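Local atomic coordinates of protein argonaute (Methanocaldococcus jannaschii, PDB entry 5G5S), a protein that cleaves single-stranded DNA targets selected by short DNA guides, and may thereby defend its host against invading genetic elements. Residues P313-D318 / P323-S328; A341-P346 / N387-K392. All coordinates share one frame; numbering follows the deposited sequence.

In the fold
The two contacts lie in series along the chain, the first within a beta hairpin and the second joining the segment that follows to the end of a Mid-domain helix. Interaction 1 closes the hairpin; the chain then returns as 341-346, which touches the hairpin as well as the helix end in interaction 2. Their centres lie about 15 Å apart. A probable hydrogen bond joins them directly, Leu345 N to Lys317 O at 2.7 Å, and the Tyr344 ring packs against the hairpin, its CD1 lying 3.6 Å from Val316 CG2. Both contacts are peripheral, about 28 and 34 Å from centre of contact to centre of chain, and lie away from the catalytic and guide-binding sites.

Interaction 1 (P313-D318 / P323-S328); sequences PLLVKD and PTKIYS
A beta hairpin brings strand 314-317 against strand 323-326, with Leu314 and Ile326 as the hydrogen-bonded pair farther from the turn. Ile326 N bonds to Leu314 O at 2.8 Å, while the bond back from Leu314 N to Ile326 O is modelled so short that its length is doubtful. Nearer the turn the pairing is uneven: Thr324 N reaches Val316 O at 2.9 Å, whereas the return bond from Val316 N to Thr324 O is weak at 3.3 Å. The N-to-C directions of the short strands differ by 138°, well short of exact antiparallel alignment.

Leu314, Val316, Thr324 and Ile326 share one face. There Leu314 CB lies 3.9 Å from Ile326 CG2, and Val316 CG2 makes a diagonal contact with Ile326 CG1 at 4.0 Å. On the other face, Leu315 bends its CD2 methyl over the backbone of the partner strand, 3.7 Å from Thr324 O, close to the ring of Pro323.

The hairpin belongs to a three-stranded antiparallel sheet in which 314-317 is the middle strand; Leu315 pairs through its backbone with Ile492 on the side away from 323-326. At the turn, Asp318 crosses Thr324 at about a right angle, while its OD1 accepts a hydrogen bond from Asn322 N.

Beyond the paired residues, Pro313 CB sits over a face of the Tyr327 ring in a CH-pi contact, 3.9 Å from the centroid and 21° off the normal. With Tyr327 CG anti to the carbonyl carbon (chi1 -74°), the ring folds back beside the proline although its CB sets out away from the other strand. The bent chain of Lys325 runs alongside Pro313, bringing Lys325 NZ within 3.4 Å of Pro313 CG on its way to a salt bridge with Asp494.

Interaction 2 (A341-P346 / N387-K392); sequences AKIYLP and NKIANK
Ile343 and Ile389 meet tip to tip where an extended linker passes the C-terminal end of helix 372-390. That helix is the connection in a beta-alpha-beta unit of the Mid domain, between the neighbouring parallel strands 357-365 and 397-407. The closest approach is between Ile343 CG2 and Ile389 CG2, 4.0 Å; the methyls at the ends of the ethyl arms follow, Ile343 CD1 lying 4.4 Å from Ile389 CD1. In both residues CG2 stands opposite the backbone N, beside the carbonyl carbon, with CG1 swung next to the N (chi1 -56° and -54°), which turns the branched methyl toward its partner.

Around the two isoleucines the packing is slack. Leu345 approaches the same Ile389 methyl, CG2, with its CD2, but at 4.4 Å, and the two backbones keep well apart, Ile343 CA lying 8.9 Å from Ile389 CA. No hydrogen bond crosses, only 106 Å² is buried in all, and the three side chains that touch remain partly exposed, as befits a surface contact. Trp335 adds a further apolar neighbour to Ile389, while Tyr344 O on the linker is bonded to Tyr490 OH. The last helical turn is closed by Asn391 N, 3.0 Å from Asn387 O.

Interaction 1 (P313-D318 / P323-S328)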
ATOM      1  N   PRO A 313      18.663  16.278  -3.736  1.00 86.04           N
ATOM      2  CA  PRO A 313      19.847  15.581  -3.237  1.00 84.23           C
ATOM      3  C   PRO A 313      19.632  15.063  -1.821  1.00 83.85           C
ATOM      4  O   PRO A 313      18.703  15.478  -1.118  1.00 82.42           O
ATOM      5  CB  PRO A 313      20.969  16.629  -3.324  1.00 88.39           C
ATOM      6  CG  PRO A 313      20.308  17.924  -3.636  1.00 95.54           C
ATOM      7  CD  PRO A 313      18.824  17.743  -3.643  1.00 90.70           C
ATOM      8  N   LEU A 314      20.480  14.112  -1.438  1.00 77.89           N
ATOM      9  CA  LEU A 314      20.485  13.486  -0.136  1.00 75.53           C
ATOM     10  C   LEU A 314      21.773  13.883   0.551  1.00 79.31           C
ATOM     11  O   LEU A 314      22.764  14.199  -0.115  1.00 80.67           O
ATOM     12  CB  LEU A 314      20.387  11.947  -0.269  1.00 73.92           C
ATOM     13  CG  LEU A 314      19.154  11.393  -1.005  1.00 78.24           C
ATOM     14  CD1 LEU A 314      19.417  10.005  -1.556  1.00 77.38           C
ATOM     15  CD2 LEU A 314      17.918  11.402  -0.124  1.00 80.02           C
ATOM     16  N   LEU A 315      21.753  13.896   1.885  1.00 74.20           N
ATOM     17  CA  LEU A 315      22.931  14.210   2.677  1.00 74.51           C
ATOM     18  C   LEU A 315      23.379  12.978   3.443  1.00 77.39           C
ATOM     19  O   LEU A 315      22.557  12.230   3.964  1.00 75.81           O
ATOM     20  CB  LEU A 315      22.666  15.377   3.632  1.00 75.54           C
ATOM     21  CG  LEU A 315      22.504  16.756   3.011  1.00 82.33           C
ATOM     22  CD1 LEU A 315      21.984  17.735   4.038  1.00 83.41           C
ATOM     23  CD2 LEU A 315      23.827  17.273   2.426  1.00 87.83           C
ATOM     24  N   VAL A 316      24.686  12.774   3.495  1.00 76.28           N
ATOM     25  CA  VAL A 316      25.390  11.685   4.178  1.00 75.94           C
ATOM     26  C   VAL A 316      26.630  12.306   4.803  1.00 83.58           C
ATOM     27  O   VAL A 316      26.982  13.433   4.444  1.00 85.52           O
ATOM     28  CB  VAL A 316      25.790  10.541   3.204  1.00 78.87           C
ATOM     29  CG1 VAL A 316      24.627   9.608   2.948  1.00 76.19           C
ATOM     30  CG2 VAL A 316      26.352  11.078   1.890  1.00 80.11           C
ATOM     31  N   LYS A 317      27.315  11.584   5.698  1.00 80.90           N
ATOM     32  CA  LYS A 317      28.560  12.116   6.250  1.00 84.51           C
ATOM     33  C   LYS A 317      29.742  11.605   5.419  1.00 90.84           C
ATOM     34  O   LYS A 317      29.622  10.575   4.751  1.00 87.77           O
ATOM     35  CB  LYS A 317      28.732  11.766   7.745  1.00 87.86           C
ATOM     36  CG  LYS A 317      27.570  12.188   8.658  1.00 91.36           C
ATOM     37  CD  LYS A 317      27.435  13.701   8.823  1.00 97.73           C
ATOM     38  CE  LYS A 317      26.583  14.078  10.010  1.00107.92           C
ATOM     39  NZ  LYS A 317      27.267  13.788  11.300  1.00120.94           N
ATOM     40  N   ASP A 318      30.860  12.358   5.412  1.00 92.49           N
ATOM     41  CA  ASP A 318      32.100  11.973   4.732  1.00 94.65           C
ATOM     42  C   ASP A 318      33.014  11.313   5.774  1.00101.17           C
ATOM     43  O   ASP A 318      32.572  11.089   6.899  1.00100.53           O
ATOM     44  CB  ASP A 318      32.777  13.183   4.041  1.00 99.54           C
ATOM     45  CG  ASP A 318      33.010  14.429   4.890  1.00115.92           C
ATOM     46  OD1 ASP A 318      33.315  14.283   6.099  1.00119.13           O
ATOM     47  OD2 ASP A 318      32.917  15.550   4.339  1.00122.53           O
ATOM     48  N   PRO A 323      28.689  16.842   6.448  1.00 96.83           N
ATOM     49  CA  PRO A 323      27.667  16.574   5.415  1.00 93.27           C
ATOM     50  C   PRO A 323      28.112  16.798   3.968  1.00 98.13           C
ATOM     51  O   PRO A 323      28.816  17.764   3.688  1.00100.19           O
ATOM     52  CB  PRO A 323      26.515  17.507   5.806  1.00 94.49           C
ATOM     53  CG  PRO A 323      26.722  17.773   7.258  1.00100.57           C
ATOM     54  CD  PRO A 323      28.208  17.849   7.413  1.00 99.51           C
ATOM     55  N   THR A 324      27.689  15.894   3.056  1.00 93.18           N
ATOM     56  CA  THR A 324      28.012  15.915   1.623  1.00 93.32           C
ATOM     57  C   THR A 324      26.794  15.574   0.771  1.00 93.66           C
ATOM     58  O   THR A 324      26.048  14.653   1.108  1.00 89.91           O
ATOM     59  CB  THR A 324      29.133  14.919   1.287  1.00102.55           C
ATOM     60  OG1 THR A 324      29.723  14.403   2.481  1.00103.43           O
ATOM     61  CG2 THR A 324      30.182  15.516   0.360  1.00103.63           C
ATOM     62  N   LYS A 325      26.623  16.295  -0.356  1.00 91.78           N
ATOM     63  CA  LYS A 325      25.518  16.100  -1.296  1.00 89.96           C
ATOM     64  C   LYS A 325      25.709  14.866  -2.170  1.00 93.73           C
ATOM     65  O   LYS A 325      26.749  14.696  -2.810  1.00 95.57           O
ATOM     66  CB  LYS A 325      25.274  17.351  -2.155  1.00 93.38           C
ATOM     67  CG  LYS A 325      24.068  18.165  -1.708  1.00 97.91           C
ATOM     68  CD  LYS A 325      24.195  19.631  -2.098  1.00110.11           C
ATOM     69  CE  LYS A 325      23.510  19.973  -3.402  1.00122.35           C
ATOM     70  NZ  LYS A 325      22.233  20.700  -3.180  1.00129.56           N
ATOM     71  N   ILE A 326      24.686  14.008  -2.172  1.00 87.68           N
ATOM     72  CA  ILE A 326      24.575  12.773  -2.936  1.00 86.33           C
ATOM     73  C   ILE A 326      23.225  12.854  -3.653  1.00 89.64           C
ATOM     74  O   ILE A 326      22.281  13.399  -3.085  1.00 89.68           O
ATOM     75  CB  ILE A 326      24.755  11.554  -1.971  1.00 87.80           C
ATOM     76  CG1 ILE A 326      26.136  10.878  -2.126  1.00 89.57           C
ATOM     77  CG2 ILE A 326      23.584  10.549  -1.934  1.00 86.20           C
ATOM     78  CD1 ILE A 326      26.420  10.156  -3.485  1.00102.91           C
ATOM     79  N   TYR A 327      23.142  12.408  -4.912  1.00 86.06           N
ATOM     80  CA  TYR A 327      21.884  12.491  -5.664  1.00 85.76           C
ATOM     81  C   TYR A 327      21.165  11.159  -5.772  1.00 85.62           C
ATOM     82  O   TYR A 327      19.972  11.123  -6.080  1.00 85.35           O
ATOM     83  CB  TYR A 327      22.102  13.145  -7.043  1.00 90.73           C
ATOM     84  CG  TYR A 327      22.315  14.640  -6.950  1.00 94.83           C
ATOM     85  CD1 TYR A 327      23.586  15.173  -6.749  1.00 97.18           C
ATOM     86  CD2 TYR A 327      21.237  15.523  -7.010  1.00 96.90           C
ATOM     87  CE1 TYR A 327      23.783  16.544  -6.619  1.00 99.64           C
ATOM     88  CE2 TYR A 327      21.425  16.901  -6.904  1.00100.23           C
ATOM     89  CZ  TYR A 327      22.699  17.406  -6.695  1.00110.05           C
ATOM     90  OH  TYR A 327      22.895  18.763  -6.583  1.00115.35           O
ATOM     91  N   SER A 328      21.888  10.062  -5.518  1.00 79.71           N
ATOM     92  CA  SER A 328      21.347   8.706  -5.563  1.00 77.52           C
ATOM     93  C   SER A 328      22.058   7.815  -4.540  1.00 77.55           C
ATOM     94  O   SER A 328      23.198   8.095  -4.184  1.00 78.96           O
ATOM     95  CB  SER A 328      21.479   8.137  -6.973  1.00 82.48           C
ATOM     96  OG  SER A 328      20.844   6.876  -7.096  1.00 91.82           O
TER

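Interaction 2 (A341-P346 / N387-K392)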
ATOM      1  N   ALA A 341      36.652   5.151  -4.769  1.00 99.12           N
ATOM      2  CA  ALA A 341      35.285   5.632  -4.533  1.00 95.33           C
ATOM      3  C   ALA A 341      35.196   6.316  -3.169  1.00 98.10           C
ATOM      4  O   ALA A 341      35.799   5.837  -2.201  1.00 99.53           O
ATOM      5  CB  ALA A 341      34.300   4.477  -4.601  1.00 93.46           C
ATOM      6  N   LYS A 342      34.472   7.453  -3.108  1.00 91.81           N
ATOM      7  CA  LYS A 342      34.297   8.244  -1.889  1.00 90.75           C
ATOM      8  C   LYS A 342      33.574   7.447  -0.796  1.00 91.03           C
ATOM      9  O   LYS A 342      32.520   6.865  -1.064  1.00 88.07           O
ATOM     10  CB  LYS A 342      33.579   9.574  -2.198  1.00 92.12           C
ATOM     11  CG  LYS A 342      33.561  10.552  -1.022  1.00109.44           C
ATOM     12  CD  LYS A 342      32.930  11.896  -1.383  1.00118.67           C
ATOM     13  CE  LYS A 342      32.573  12.707  -0.158  1.00121.40           C
ATOM     14  NZ  LYS A 342      33.759  13.356   0.462  1.00128.96           N
ATOM     15  N   ILE A 343      34.170   7.398   0.418  1.00 88.24           N
ATOM     16  CA  ILE A 343      33.607   6.711   1.593  1.00 86.47           C
ATOM     17  C   ILE A 343      32.545   7.604   2.241  1.00 88.19           C
ATOM     18  O   ILE A 343      32.837   8.749   2.589  1.00 88.61           O
ATOM     19  CB  ILE A 343      34.693   6.272   2.627  1.00 92.55           C
ATOM     20  CG1 ILE A 343      35.771   5.379   1.976  1.00 95.17           C
ATOM     21  CG2 ILE A 343      34.054   5.596   3.870  1.00 91.41           C
ATOM     22  CD1 ILE A 343      37.041   5.254   2.745  1.00100.47           C
ATOM     23  N   TYR A 344      31.324   7.060   2.410  1.00 82.59           N
ATOM     24  CA  TYR A 344      30.175   7.732   3.014  1.00 80.32           C
ATOM     25  C   TYR A 344      29.803   7.100   4.352  1.00 86.18           C
ATOM     26  O   TYR A 344      29.677   5.870   4.446  1.00 85.93           O
ATOM     27  CB  TYR A 344      28.974   7.713   2.063  1.00 77.68           C
ATOM     28  CG  TYR A 344      29.223   8.403   0.741  1.00 78.90           C
ATOM     29  CD1 TYR A 344      29.506   9.765   0.685  1.00 82.17           C
ATOM     30  CD2 TYR A 344      29.129   7.707  -0.458  1.00 78.60           C
ATOM     31  CE1 TYR A 344      29.713  10.411  -0.532  1.00 83.31           C
ATOM     32  CE2 TYR A 344      29.320   8.345  -1.682  1.00 80.38           C
ATOM     33  CZ  TYR A 344      29.610   9.699  -1.714  1.00 88.10           C
ATOM     34  OH  TYR A 344      29.794  10.334  -2.918  1.00 90.33           O
ATOM     35  N   LEU A 345      29.617   7.948   5.383  1.00 83.15           N
ATOM     36  CA  LEU A 345      29.280   7.526   6.745  1.00 82.56           C
ATOM     37  C   LEU A 345      27.853   7.922   7.183  1.00 84.46           C
ATOM     38  O   LEU A 345      27.310   8.914   6.675  1.00 83.19           O
ATOM     39  CB  LEU A 345      30.357   8.002   7.747  1.00 86.36           C
ATOM     40  CG  LEU A 345      31.799   7.475   7.519  1.00 93.43           C
ATOM     41  CD1 LEU A 345      32.773   8.181   8.411  1.00 97.31           C
ATOM     42  CD2 LEU A 345      31.896   5.964   7.755  1.00 95.44           C
ATOM     43  N   PRO A 346      27.203   7.137   8.082  1.00 80.26           N
ATOM     44  CA  PRO A 346      25.819   7.453   8.466  1.00 77.34           C
ATOM     45  C   PRO A 346      25.652   8.660   9.376  1.00 81.72           C
ATOM     46  O   PRO A 346      26.551   8.984  10.144  1.00 85.27           O
ATOM     47  CB  PRO A 346      25.357   6.175   9.164  1.00 78.35           C
ATOM     48  CG  PRO A 346      26.585   5.615   9.753  1.00 85.71           C
ATOM     49  CD  PRO A 346      27.664   5.902   8.753  1.00 83.13           C
ATOM     50  N   ASN A 387      33.640  -4.211   7.444  1.00 97.74           N
ATOM     51  CA  ASN A 387      34.169  -4.276   8.810  1.00100.84           C
ATOM     52  C   ASN A 387      35.427  -3.444   9.021  1.00111.94           C
ATOM     53  O   ASN A 387      35.590  -2.881  10.101  1.00114.84           O
ATOM     54  CB  ASN A 387      34.399  -5.724   9.254  1.00 98.60           C
ATOM     55  CG  ASN A 387      33.143  -6.525   9.506  1.00107.09           C
ATOM     56  OD1 ASN A 387      32.090  -6.004   9.904  1.00 95.35           O
ATOM     57  ND2 ASN A 387      33.232  -7.829   9.300  1.00 97.63           N
ATOM     58  N   LYS A 388      36.312  -3.354   7.999  1.00110.82           N
ATOM     59  CA  LYS A 388      37.549  -2.563   8.070  1.00115.35           C
ATOM     60  C   LYS A 388      37.250  -1.056   8.177  1.00118.33           C
ATOM     61  O   LYS A 388      38.105  -0.287   8.618  1.00122.77           O
ATOM     62  CB  LYS A 388      38.464  -2.865   6.872  1.00119.95           C
ATOM     63  N   ILE A 389      36.025  -0.658   7.801  1.00109.20           N
ATOM     64  CA  ILE A 389      35.515   0.711   7.842  1.00107.60           C
ATOM     65  C   ILE A 389      34.556   0.875   9.041  1.00109.02           C
ATOM     66  O   ILE A 389      34.576   1.930   9.670  1.00110.19           O
ATOM     67  CB  ILE A 389      34.898   1.095   6.459  1.00107.48           C
ATOM     68  CG1 ILE A 389      35.904   0.870   5.283  1.00110.14           C
ATOM     69  CG2 ILE A 389      34.261   2.499   6.425  1.00107.53           C
ATOM     70  CD1 ILE A 389      37.248   1.686   5.285  1.00122.16           C
ATOM     71  N   ALA A 390      33.769  -0.183   9.391  1.00102.37           N
ATOM     72  CA  ALA A 390      32.853  -0.202  10.551  1.00100.48           C
ATOM     73  C   ALA A 390      33.643  -0.107  11.884  1.00108.43           C
ATOM     74  O   ALA A 390      33.103   0.341  12.908  1.00108.18           O
ATOM     75  CB  ALA A 390      31.997  -1.455  10.531  1.00 97.93           C
ATOM     76  N   ASN A 391      34.925  -0.536  11.850  1.00108.07           N
ATOM     77  CA  ASN A 391      35.893  -0.444  12.941  1.00113.06           C
ATOM     78  C   ASN A 391      36.405   0.992  12.878  1.00119.61           C
ATOM     79  O   ASN A 391      36.695   1.493  11.786  1.00117.91           O
ATOM     80  CB  ASN A 391      37.046  -1.427  12.714  1.00115.77           C
ATOM     81  CG  ASN A 391      37.728  -1.882  13.977  1.00136.52           C
ATOM     82  OD1 ASN A 391      38.738  -1.315  14.414  1.00130.66           O
ATOM     83  ND2 ASN A 391      37.201  -2.939  14.577  1.00126.57           N
ATOM     84  N   LYS A 392      36.476   1.665  14.036  1.00120.83           N
ATOM     85  CA  LYS A 392      36.886   3.068  14.181  1.00124.58           C
ATOM     86  C   LYS A 392      35.832   4.063  13.637  1.00125.51           C
ATOM     87  O   LYS A 392      36.177   5.124  13.111  1.00126.58           O
ATOM     88  CB  LYS A 392      38.328   3.333  13.675  1.00132.14           C
TER